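PDB 4RK0: LacI family sugar-binding transcriptional regulator from Enterococcus faecalis V583, which probably binds operator DNA as a LacI-family transcriptional repressor and holds ribose in its periplasmic-binding-protein-like sugar pocket. Local coordinates for residues F90-L93 and D94-A98; D109-G112 and G113-A117; A136-N139 and I140-L144; P232-Q235 and L236-T240. All coordinates share one frame; numbering follows the deposited sequence.

Contact 1 (F90-L93 and D94-A98); sequences FIVL and DQKKA. With RIB (alpha-D-ribofuranose), chain E.
L93 and V92 meet the residues that follow them where the chain leaves strand 90-93 and folds back through a type II' beta turn from L93 to K96. The turn is closed by one backbone bond, K96 N to L93 O at 3.1 Å; the donor stands above the carbonyl plane, and the N-H...O angle is a modest 144°. L93 keeps its leucyl branch on the other side of the strand, against L25 of helix 20-35, a hydrophobic place suited to leucine. V92 faces the returning chain. Its CB lies 3.5 Å from K96 CG, where the two side chains cross obliquely, and its CG2 rests 3.7 Å from A98 CB, a methyl small enough to lie against the valine branch. K96 thus offers its aliphatic stem to V92, then bends and sends NZ away to hydrogen bonds with N76 OD1 and I74 O. At the corner of the turn D94 has a positive phi, 60°, unusual for a residue with a side chain. Its CG is anti to the backbone N (chi1 -155°), and the carboxylate reaches the sugar, taking a 2.6 Å hydrogen bond on OD1 from RIB O2. Q95 adds a longer bond, NE2 to RIB O4 at 3.3 Å. Loops at the carboxyl ends of parallel strands line the ligand cleft in this alpha/beta fold, and here the turn places D94 and Q95 in the ribose pocket.

Contact 2 (D109-G112 and G113-A117); sequences DYRG and GQLAA
R111, Q114 and L115 meet along the first turns of helix 109-122, an alpha-helix that follows strand 103-107 of the sheet. G113 N, Q114 N, L115 N and A116 N each bond to the carbonyl four residues back, the shortest being L115 N to R111 O at 2.9 Å. The tight part is the buried face of G112, G113, A116 and A117. The two glycines add no bulk to it, and A116 adds just a methyl, its CB 3.6 Å from G112 O. A117, also small, packs on F147 and V150 of helix 138-150.

The looser, partly exposed face carries the long polar chains of Y110, R111 and Q114. Y110 CE2 lies 3.4 Å from Q114 NE2, with the ring and amide planes inclined by 49°; that NE2 is hydrogen-bonded to S149 OG. Glutamine suits the position because the other end of its amide can accept a bond at the same time. R111 bends at chi2 (58°), which swings its guanidinium forward along the helix, where L115 CD2 covers one face at 3.5 Å from NH1. At the guanidinium edge, R111 NH2 gives Q114 OE1 a 3.2 Å hydrogen bond, nearly straight at 165°, the oxygen in the guanidinium plane but the donor above the plane of the amide.

Contact 3 (A136-N139 and I140-L144); sequences APVN and IQQRL. With RIB (alpha-D-ribofuranose), chain E.
N139 and R143, one turn apart on helix 138-150, reach the same ribose from the start of a helix that belongs to the beta-alpha-beta unit of strands 127-132 and 154-159. N139 ND2 donates to RIB O1 at 2.9 Å, a bond close to straight at 163°. R143 holds the neighbouring hydroxyls: NH2 bonds to both RIB O2 and RIB O3, and NH1 also bonds to RIB O3 at 3.0 Å, with the ring carbon C3 at the guanidinium edge and in its plane. An arginine suits a pair of adjacent hydroxyls because its two terminal nitrogens present several N-H groups in one plane. I140 adds apolar atoms to this inner shell: its CD1 is 3.8 Å from RIB O1, and its CG1 lies over one guanidinium face, offset toward the rim.

The second shell sets these groups in place. R143 is extended from CG to NE; NE forms a salt bridge with D109, NH1 also bonds to I185 O, and Y213 makes a cation-pi contact, so the rotation of the guanidinium is well determined. P137 is the N-cap residue of the helix and packs its CD 4.0 Å from I140 CD1, the two side chains running side by side. Its carbonyl accepts from Q141 N at 2.9 Å.

Farther out, A136 sets its CB 3.5 Å from Q141 NE2. The Q141 chain bends at chi2 (69°), bringing that amide back beside the loop, and two waters bridge it to the A136 backbone: one donates to A136 O at 2.7 Å, while the other accepts from A136 N.

Contact 4 (P232-Q235 and L236-T240); sequences PVFQ and LGQTT
F234 and Q238 sit one turn apart, and the glutamine can be followed outward. Q238 CB lies 3.8 Å from F234 O, the carbonyl that its own backbone N bonds. CG, anti to the carbonyl carbon (chi1 -70°), stays close to that oxygen and begins to meet the ring. CD then arrives 3.5 Å from F234 CE2, where ring and amide planes stand 41° apart. Beyond it the amide divides: OE1 remains 3.9 Å from CE2, while NE2 comes within 3.5 Å of the same carbon and is hydrogen-bonded to S31 OG. A glutamine serves here because its amide can pack obliquely against the ring while NE2 still reaches a polar group on helix 20-35.

All this belongs to the opening of helix 233-249, whose N-cap residue is P232; a proline, with no N-H to offer, is at ease in the first turn or just before it. Its carbonyl takes L236 N at 2.7 Å. L236, a buried leucine, packs on V105, T107 and L93 of the sheet.

On the more exposed flank Q235 O accepts twice, from T239 N and from T239 OG1, which come from opposite faces of its plane. Threonine can do this because its OG1 lies beside the backbone N (chi1 -54°), 2.7 Å from Q235 O. T240 repeats the pattern one residue on, donating OG1 to L236 O at 2.7 Å.

How the contacts relate
From the N terminus the four contacts come in series, none nested in or crossing another, and each is local. Contact 1 closes the turn that follows strand 90-93; contact 2 opens helix 109-122, contact 3 opens helix 138-150 and contact 4 opens helix 233-249. Contacts 1 and 3 meet beside the ribose, both bonding to it, and Q95 of the former packs on P137 of the latter. Contact 2 packs against contact 3, D109 CB on Q142 CB, joining their two helices. Contact 4 packs on the mixed sheet, with T240 against I91 of contact 1, tying helix 233-249 to it. Contacts 1 and 3 join these two groups at the sugar.

Contact 1 (F90-L93 and D94-A98)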
loop_
_atom_site.group_PDB
_atom_site.type_symbol
_atom_site.label_atom_id
_atom_site.label_comp_id
_atom_site.label_asym_id
_atom_site.label_seq_id
_atom_site.Cartn_x
_atom_site.Cartn_y
_atom_site.Cartn_z
ATOM N N PHE A 90 -18.594 18.062 2.213
ATOM C CA PHE A 90 -17.703 17.146 1.518
ATOM C C PHE A 90 -16.672 17.874 0.659
ATOM O O PHE A 90 -16.728 19.079 0.442
ATOM C CB PHE A 90 -18.522 16.196 0.643
ATOM C CG PHE A 90 -19.178 16.872 -0.540
ATOM C CD1 PHE A 90 -20.420 17.467 -0.425
ATOM C CD2 PHE A 90 -18.536 16.935 -1.751
ATOM C CE1 PHE A 90 -21.001 18.108 -1.514
ATOM C CE2 PHE A 90 -19.105 17.563 -2.839
ATOM C CZ PHE A 90 -20.350 18.163 -2.723
ATOM N N ILE A 91 -15.696 17.110 0.177
ATOM C CA ILE A 91 -14.650 17.627 -0.659
ATOM C C ILE A 91 -14.266 16.503 -1.642
ATOM O O ILE A 91 -14.328 15.345 -1.283
ATOM C CB ILE A 91 -13.438 18.107 0.191
ATOM C CG1 ILE A 91 -12.383 18.775 -0.683
ATOM C CG2 ILE A 91 -12.860 16.971 1.034
ATOM C CD1 ILE A 91 -11.494 19.716 0.127
ATOM N N VAL A 92 -13.981 16.897 -2.870
ATOM C CA VAL A 92 -13.638 15.977 -3.956
ATOM C C VAL A 92 -12.193 16.180 -4.442
ATOM O O VAL A 92 -11.581 17.242 -4.311
ATOM C CB VAL A 92 -14.614 16.074 -5.165
ATOM C CG1 VAL A 92 -16.063 15.988 -4.706
ATOM C CG2 VAL A 92 -14.367 17.294 -6.043
ATOM N N LEU A 93 -11.643 15.126 -5.005
ATOM C CA LEU A 93 -10.320 15.159 -5.503
ATOM C C LEU A 93 -10.110 13.932 -6.366
ATOM O O LEU A 93 -10.943 13.008 -6.418
ATOM C CB LEU A 93 -9.298 15.139 -4.357
ATOM C CG LEU A 93 -9.205 13.871 -3.529
ATOM C CD1 LEU A 93 -7.843 13.828 -2.798
ATOM C CD2 LEU A 93 -10.362 13.686 -2.581
ATOM N N ASP A 94 -8.982 13.978 -7.037
ATOM C CA ASP A 94 -8.425 12.855 -7.772
ATOM C C ASP A 94 -9.393 12.384 -8.871
ATOM O O ASP A 94 -9.711 13.182 -9.769
ATOM C CB ASP A 94 -8.041 11.728 -6.828
ATOM C CG ASP A 94 -6.933 10.848 -7.440
ATOM O OD1 ASP A 94 -5.866 11.398 -7.802
ATOM O OD2 ASP A 94 -7.156 9.654 -7.642
ATOM N N GLN A 95 -9.823 11.123 -8.831
ATOM C CA GLN A 95 -10.709 10.563 -9.885
ATOM C C GLN A 95 -12.121 11.094 -9.816
ATOM O O GLN A 95 -12.854 10.900 -10.765
ATOM C CB GLN A 95 -10.795 9.043 -9.819
ATOM C CG GLN A 95 -9.400 8.431 -9.914
ATOM C CD GLN A 95 -9.409 6.921 -10.082
ATOM O OE1 GLN A 95 -10.450 6.299 -10.224
ATOM N NE2 GLN A 95 -8.234 6.337 -10.072
ATOM N N LYS A 96 -12.512 11.710 -8.705
ATOM C CA LYS A 96 -13.825 12.392 -8.637
ATOM C C LYS A 96 -13.750 13.793 -9.202
ATOM O O LYS A 96 -13.099 14.670 -8.630
ATOM C CB LYS A 96 -14.343 12.482 -7.204
ATOM C CG LYS A 96 -15.656 13.253 -7.026
ATOM C CD LYS A 96 -16.817 12.577 -7.789
ATOM C CE LYS A 96 -18.019 13.513 -7.975
ATOM N NZ LYS A 96 -18.975 13.030 -9.016
ATOM N N LYS A 97 -14.432 13.999 -10.323
ATOM C CA LYS A 97 -14.477 15.261 -11.005
ATOM C C LYS A 97 -15.354 16.288 -10.247
ATOM O O LYS A 97 -16.419 15.950 -9.755
ATOM C CB LYS A 97 -14.997 15.038 -12.431
ATOM C CG LYS A 97 -15.399 16.278 -13.207
ATOM C CD LYS A 97 -14.235 17.211 -13.465
ATOM C CE LYS A 97 -14.647 18.283 -14.463
ATOM N NZ LYS A 97 -14.237 19.633 -14.000
ATOM N N ALA A 98 -14.856 17.518 -10.122
ATOM C CA ALA A 98 -15.574 18.581 -9.439
ATOM C C ALA A 98 -16.549 19.235 -10.407
ATOM O O ALA A 98 -16.189 19.573 -11.535
ATOM C CB ALA A 98 -14.600 19.623 -8.907
HETATM O O5 RIB E . -1.627 5.951 -9.247
HETATM C C5 RIB E . -3.020 5.949 -8.978
HETATM C C4 RIB E . -3.589 6.937 -9.901
HETATM O O4 RIB E . -5.039 6.995 -9.889
HETATM C C3 RIB E . -2.876 8.144 -9.323
HETATM O O3 RIB E . -2.077 8.589 -10.421
HETATM C C2 RIB E . -4.067 8.989 -8.863
HETATM O O2 RIB E . -3.953 10.327 -9.283
HETATM C C1 RIB E . -5.354 8.257 -9.283
HETATM O O1 RIB E . -6.243 9.097 -9.998
#

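Contact 2 (D109-G112 and G113-A117)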
loop_
_atom_site.group_PDB
_atom_site.type_symbol
_atom_site.label_atom_id
_atom_site.label_comp_id
_atom_site.label_asym_id
_atom_site.label_seq_id
_atom_site.Cartn_x
_atom_site.Cartn_y
_atom_site.Cartn_z
ATOM N N ASP A 109 -2.480 17.680 -13.377
ATOM C CA ASP A 109 -2.329 16.544 -14.289
ATOM C C ASP A 109 -1.907 16.964 -15.677
ATOM O O ASP A 109 -1.094 16.317 -16.340
ATOM C CB ASP A 109 -3.647 15.752 -14.358
ATOM C CG ASP A 109 -4.007 15.123 -13.030
ATOM O OD1 ASP A 109 -3.358 14.134 -12.626
ATOM O OD2 ASP A 109 -4.910 15.635 -12.373
ATOM N N TYR A 110 -2.482 18.070 -16.134
ATOM C CA TYR A 110 -2.153 18.585 -17.433
ATOM C C TYR A 110 -0.694 18.949 -17.564
ATOM O O TYR A 110 -0.038 18.599 -18.535
ATOM C CB TYR A 110 -3.028 19.825 -17.696
ATOM C CG TYR A 110 -2.942 20.351 -19.114
ATOM C CD1 TYR A 110 -3.761 19.837 -20.117
ATOM C CD2 TYR A 110 -2.099 21.396 -19.439
ATOM C CE1 TYR A 110 -3.728 20.350 -21.423
ATOM C CE2 TYR A 110 -2.044 21.901 -20.736
ATOM C CZ TYR A 110 -2.857 21.372 -21.723
ATOM O OH TYR A 110 -2.806 21.870 -23.008
ATOM N N ARG A 111 -0.192 19.696 -16.596
ATOM C CA ARG A 111 1.224 20.073 -16.631
ATOM C C ARG A 111 2.123 18.826 -16.469
ATOM O O ARG A 111 3.148 18.733 -17.095
ATOM C CB ARG A 111 1.520 21.110 -15.542
ATOM C CG ARG A 111 2.962 21.583 -15.402
ATOM C CD ARG A 111 3.519 22.195 -16.685
ATOM N NE ARG A 111 4.944 22.526 -16.561
ATOM C CZ ARG A 111 5.741 22.859 -17.577
ATOM N NH1 ARG A 111 7.023 23.131 -17.352
ATOM N NH2 ARG A 111 5.270 22.915 -18.824
ATOM N N GLY A 112 1.707 17.864 -15.653
ATOM C CA GLY A 112 2.500 16.611 -15.529
ATOM C C GLY A 112 2.662 15.907 -16.874
ATOM O O GLY A 112 3.721 15.400 -17.205
ATOM N N GLY A 113 1.590 15.882 -17.665
ATOM C CA GLY A 113 1.659 15.262 -18.964
ATOM C C GLY A 113 2.594 16.011 -19.889
ATOM O O GLY A 113 3.340 15.390 -20.654
ATOM N N GLN A 114 2.568 17.345 -19.801
ATOM C CA GLN A 114 3.513 18.188 -20.538
ATOM C C GLN A 114 4.977 17.889 -20.165
ATOM O O GLN A 114 5.818 17.789 -21.013
ATOM C CB GLN A 114 3.218 19.653 -20.266
ATOM C CG GLN A 114 1.975 20.141 -20.961
ATOM C CD GLN A 114 1.834 21.655 -20.885
ATOM O OE1 GLN A 114 2.313 22.293 -19.954
ATOM N NE2 GLN A 114 1.161 22.231 -21.869
ATOM N N LEU A 115 5.254 17.721 -18.876
ATOM C CA LEU A 115 6.628 17.469 -18.436
ATOM C C LEU A 115 7.127 16.123 -18.911
ATOM O O LEU A 115 8.290 15.996 -19.276
ATOM C CB LEU A 115 6.691 17.472 -16.920
ATOM C CG LEU A 115 6.567 18.830 -16.262
ATOM C CD1 LEU A 115 6.455 18.705 -14.739
ATOM C CD2 LEU A 115 7.721 19.733 -16.647
ATOM N N ALA A 116 6.224 15.143 -18.939
ATOM C CA ALA A 116 6.552 13.793 -19.395
ATOM C C ALA A 116 6.896 13.832 -20.872
ATOM O O ALA A 116 7.931 13.320 -21.298
ATOM C CB ALA A 116 5.378 12.839 -19.084
ATOM N N ALA A 117 6.035 14.473 -21.651
ATOM C CA ALA A 117 6.321 14.726 -23.058
ATOM C C ALA A 117 7.655 15.446 -23.290
ATOM O O ALA A 117 8.371 15.072 -24.195
ATOM C CB ALA A 117 5.192 15.523 -23.678
#

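Contact 3 (A136-N139 and I140-L144)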
loop_
_atom_site.group_PDB
_atom_site.type_symbol
_atom_site.label_atom_id
_atom_site.label_comp_id
_atom_site.label_asym_id
_atom_site.label_seq_id
_atom_site.Cartn_x
_atom_site.Cartn_y
_atom_site.Cartn_z
ATOM N N ALA A 136 -11.064 6.689 -19.041
ATOM C CA ALA A 136 -10.246 7.123 -17.925
ATOM C C ALA A 136 -10.951 8.209 -17.129
ATOM O O ALA A 136 -11.670 9.012 -17.710
ATOM C CB ALA A 136 -8.925 7.643 -18.467
ATOM N N PRO A 137 -10.733 8.264 -15.798
ATOM C CA PRO A 137 -11.170 9.425 -15.031
ATOM C C PRO A 137 -10.589 10.702 -15.590
ATOM O O PRO A 137 -9.565 10.666 -16.268
ATOM C CB PRO A 137 -10.634 9.148 -13.625
ATOM C CG PRO A 137 -10.552 7.663 -13.553
ATOM C CD PRO A 137 -10.164 7.217 -14.928
ATOM N N VAL A 138 -11.264 11.832 -15.349
ATOM C CA VAL A 138 -10.863 13.082 -15.995
ATOM C C VAL A 138 -9.431 13.522 -15.649
ATOM O O VAL A 138 -8.696 13.941 -16.533
ATOM C CB VAL A 138 -11.865 14.216 -15.685
ATOM C CG1 VAL A 138 -11.375 15.531 -16.257
ATOM C CG2 VAL A 138 -13.231 13.856 -16.283
ATOM N N ASN A 139 -9.034 13.364 -14.386
ATOM C CA ASN A 139 -7.705 13.728 -13.970
ATOM C C ASN A 139 -6.653 12.968 -14.766
ATOM O O ASN A 139 -5.668 13.540 -15.212
ATOM C CB ASN A 139 -7.551 13.559 -12.440
ATOM C CG ASN A 139 -7.627 12.095 -11.969
ATOM O OD1 ASN A 139 -8.484 11.294 -12.396
ATOM N ND2 ASN A 139 -6.757 11.758 -11.025
ATOM N N ILE A 140 -6.917 11.695 -15.025
ATOM C CA ILE A 140 -5.982 10.873 -15.767
ATOM C C ILE A 140 -5.987 11.252 -17.242
ATOM O O ILE A 140 -4.923 11.406 -17.828
ATOM C CB ILE A 140 -6.264 9.381 -15.553
ATOM C CG1 ILE A 140 -5.903 9.050 -14.101
ATOM C CG2 ILE A 140 -5.458 8.569 -16.543
ATOM C CD1 ILE A 140 -6.430 7.731 -13.585
ATOM N N GLN A 141 -7.183 11.506 -17.791
ATOM C CA GLN A 141 -7.324 11.923 -19.160
ATOM C C GLN A 141 -6.541 13.203 -19.382
ATOM O O GLN A 141 -5.878 13.344 -20.387
ATOM C CB GLN A 141 -8.814 12.143 -19.543
ATOM C CG GLN A 141 -9.014 12.216 -21.059
ATOM C CD GLN A 141 -8.786 10.882 -21.767
ATOM O OE1 GLN A 141 -8.097 10.802 -22.795
ATOM N NE2 GLN A 141 -9.364 9.828 -21.223
ATOM N N GLN A 142 -6.601 14.131 -18.427
ATOM C CA GLN A 142 -5.787 15.348 -18.528
ATOM C C GLN A 142 -4.280 15.118 -18.720
ATOM O O GLN A 142 -3.593 15.956 -19.298
ATOM C CB GLN A 142 -6.018 16.250 -17.319
ATOM C CG GLN A 142 -7.419 16.833 -17.242
ATOM C CD GLN A 142 -7.694 17.854 -18.337
ATOM O OE1 GLN A 142 -8.416 17.584 -19.300
ATOM N NE2 GLN A 142 -7.120 19.033 -18.187
ATOM N N ARG A 143 -3.736 14.014 -18.225
ATOM C CA ARG A 143 -2.325 13.747 -18.439
ATOM C C ARG A 143 -2.038 13.461 -19.904
ATOM O O ARG A 143 -1.034 13.911 -20.473
ATOM C CB ARG A 143 -1.872 12.559 -17.600
ATOM C CG ARG A 143 -1.919 12.795 -16.106
ATOM C CD ARG A 143 -1.755 11.521 -15.285
ATOM N NE ARG A 143 -2.244 11.747 -13.931
ATOM C CZ ARG A 143 -2.393 10.817 -13.008
ATOM N NH1 ARG A 143 -1.982 9.558 -13.243
ATOM N NH2 ARG A 143 -2.892 11.153 -11.822
ATOM N N LEU A 144 -2.913 12.690 -20.537
ATOM C CA LEU A 144 -2.781 12.480 -21.963
ATOM C C LEU A 144 -2.934 13.811 -22.709
ATOM O O LEU A 144 -2.151 14.126 -23.646
ATOM C CB LEU A 144 -3.849 11.504 -22.460
ATOM C CG LEU A 144 -3.855 11.362 -23.987
ATOM C CD1 LEU A 144 -2.557 10.770 -24.508
ATOM C CD2 LEU A 144 -5.033 10.500 -24.408
HETATM O O5 RIB E . -1.627 5.951 -9.247
HETATM C C5 RIB E . -3.020 5.949 -8.978
HETATM C C4 RIB E . -3.589 6.937 -9.901
HETATM O O4 RIB E . -5.039 6.995 -9.889
HETATM C C3 RIB E . -2.876 8.144 -9.323
HETATM O O3 RIB E . -2.077 8.589 -10.421
HETATM C C2 RIB E . -4.067 8.989 -8.863
HETATM O O2 RIB E . -3.953 10.327 -9.283
HETATM C C1 RIB E . -5.354 8.257 -9.283
HETATM O O1 RIB E . -6.243 9.097 -9.998
HETATM O O HOH W 1 -11.863 10.060 -20.150
HETATM O O HOH W 2 -10.071 7.349 -21.759
#

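Contact 4 (P232-Q235 and L236-T240)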
loop_
_atom_site.group_PDB
_atom_site.type_symbol
_atom_site.label_atom_id
_atom_site.label_comp_id
_atom_site.label_asym_id
_atom_site.label_seq_id
_atom_site.Cartn_x
_atom_site.Cartn_y
_atom_site.Cartn_z
ATOM N N PRO A 232 2.298 15.474 -5.074
ATOM C CA PRO A 232 2.504 15.696 -3.652
ATOM C C PRO A 232 1.379 15.107 -2.842
ATOM O O PRO A 232 0.548 15.841 -2.304
ATOM C CB PRO A 232 2.559 17.233 -3.546
ATOM C CG PRO A 232 1.696 17.717 -4.673
ATOM C CD PRO A 232 1.899 16.708 -5.784
ATOM N N VAL A 233 1.355 13.782 -2.774
ATOM C CA VAL A 233 0.179 13.046 -2.308
ATOM C C VAL A 233 -0.055 13.146 -0.838
ATOM O O VAL A 233 -1.208 13.252 -0.413
ATOM C CB VAL A 233 0.103 11.538 -2.771
ATOM C CG1 VAL A 233 1.279 10.689 -2.275
ATOM C CG2 VAL A 233 -1.224 10.931 -2.374
ATOM N N PHE A 234 1.017 13.145 -0.046
ATOM C CA PHE A 234 0.870 13.320 1.409
ATOM C C PHE A 234 0.244 14.666 1.653
ATOM O O PHE A 234 -0.745 14.785 2.396
ATOM C CB PHE A 234 2.232 13.252 2.132
ATOM C CG PHE A 234 2.109 13.218 3.602
ATOM C CD1 PHE A 234 1.669 12.081 4.210
ATOM C CD2 PHE A 234 2.338 14.336 4.373
ATOM C CE1 PHE A 234 1.530 12.016 5.593
ATOM C CE2 PHE A 234 2.213 14.286 5.760
ATOM C CZ PHE A 234 1.812 13.127 6.369
ATOM N N GLN A 235 0.800 15.670 0.978
ATOM C CA GLN A 235 0.315 17.036 1.097
ATOM C C GLN A 235 -1.084 17.202 0.538
ATOM O O GLN A 235 -1.852 17.999 1.046
ATOM C CB GLN A 235 1.253 17.991 0.384
ATOM C CG GLN A 235 0.863 19.463 0.529
ATOM C CD GLN A 235 1.645 20.351 -0.413
ATOM O OE1 GLN A 235 2.638 19.937 -1.000
ATOM N NE2 GLN A 235 1.201 21.579 -0.558
ATOM N N LEU A 236 -1.412 16.471 -0.522
ATOM C CA LEU A 236 -2.790 16.449 -1.023
ATOM C C LEU A 236 -3.757 15.946 0.050
ATOM O O LEU A 236 -4.817 16.564 0.244
ATOM C CB LEU A 236 -2.868 15.557 -2.269
ATOM C CG LEU A 236 -4.225 15.334 -2.904
ATOM C CD1 LEU A 236 -4.877 16.642 -3.294
ATOM C CD2 LEU A 236 -4.019 14.373 -4.092
ATOM N N GLY A 237 -3.380 14.883 0.779
ATOM C CA GLY A 237 -4.213 14.347 1.832
ATOM C C GLY A 237 -4.334 15.325 3.005
ATOM O O GLY A 237 -5.410 15.507 3.557
ATOM N N GLN A 238 -3.234 15.958 3.385
ATOM C CA GLN A 238 -3.303 16.960 4.449
ATOM C C GLN A 238 -4.212 18.147 4.076
ATOM O O GLN A 238 -5.048 18.594 4.887
ATOM C CB GLN A 238 -1.906 17.461 4.800
ATOM C CG GLN A 238 -1.066 16.410 5.521
ATOM C CD GLN A 238 0.126 17.059 6.200
ATOM O OE1 GLN A 238 0.800 17.897 5.605
ATOM N NE2 GLN A 238 0.363 16.712 7.451
ATOM N N THR A 239 -4.026 18.674 2.886
ATOM C CA THR A 239 -4.765 19.833 2.438
ATOM C C THR A 239 -6.265 19.526 2.307
ATOM O O THR A 239 -7.128 20.331 2.679
ATOM C CB THR A 239 -4.259 20.323 1.080
ATOM O OG1 THR A 239 -2.842 20.549 1.102
ATOM C CG2 THR A 239 -4.951 21.631 0.695
ATOM N N THR A 240 -6.565 18.350 1.772
ATOM C CA THR A 240 -7.946 17.885 1.644
ATOM C C THR A 240 -8.677 17.795 2.983
ATOM O O THR A 240 -9.794 18.281 3.113
ATOM C CB THR A 240 -7.950 16.521 0.870
ATOM O OG1 THR A 240 -7.454 16.737 -0.467
ATOM C CG2 THR A 240 -9.314 15.951 0.792
#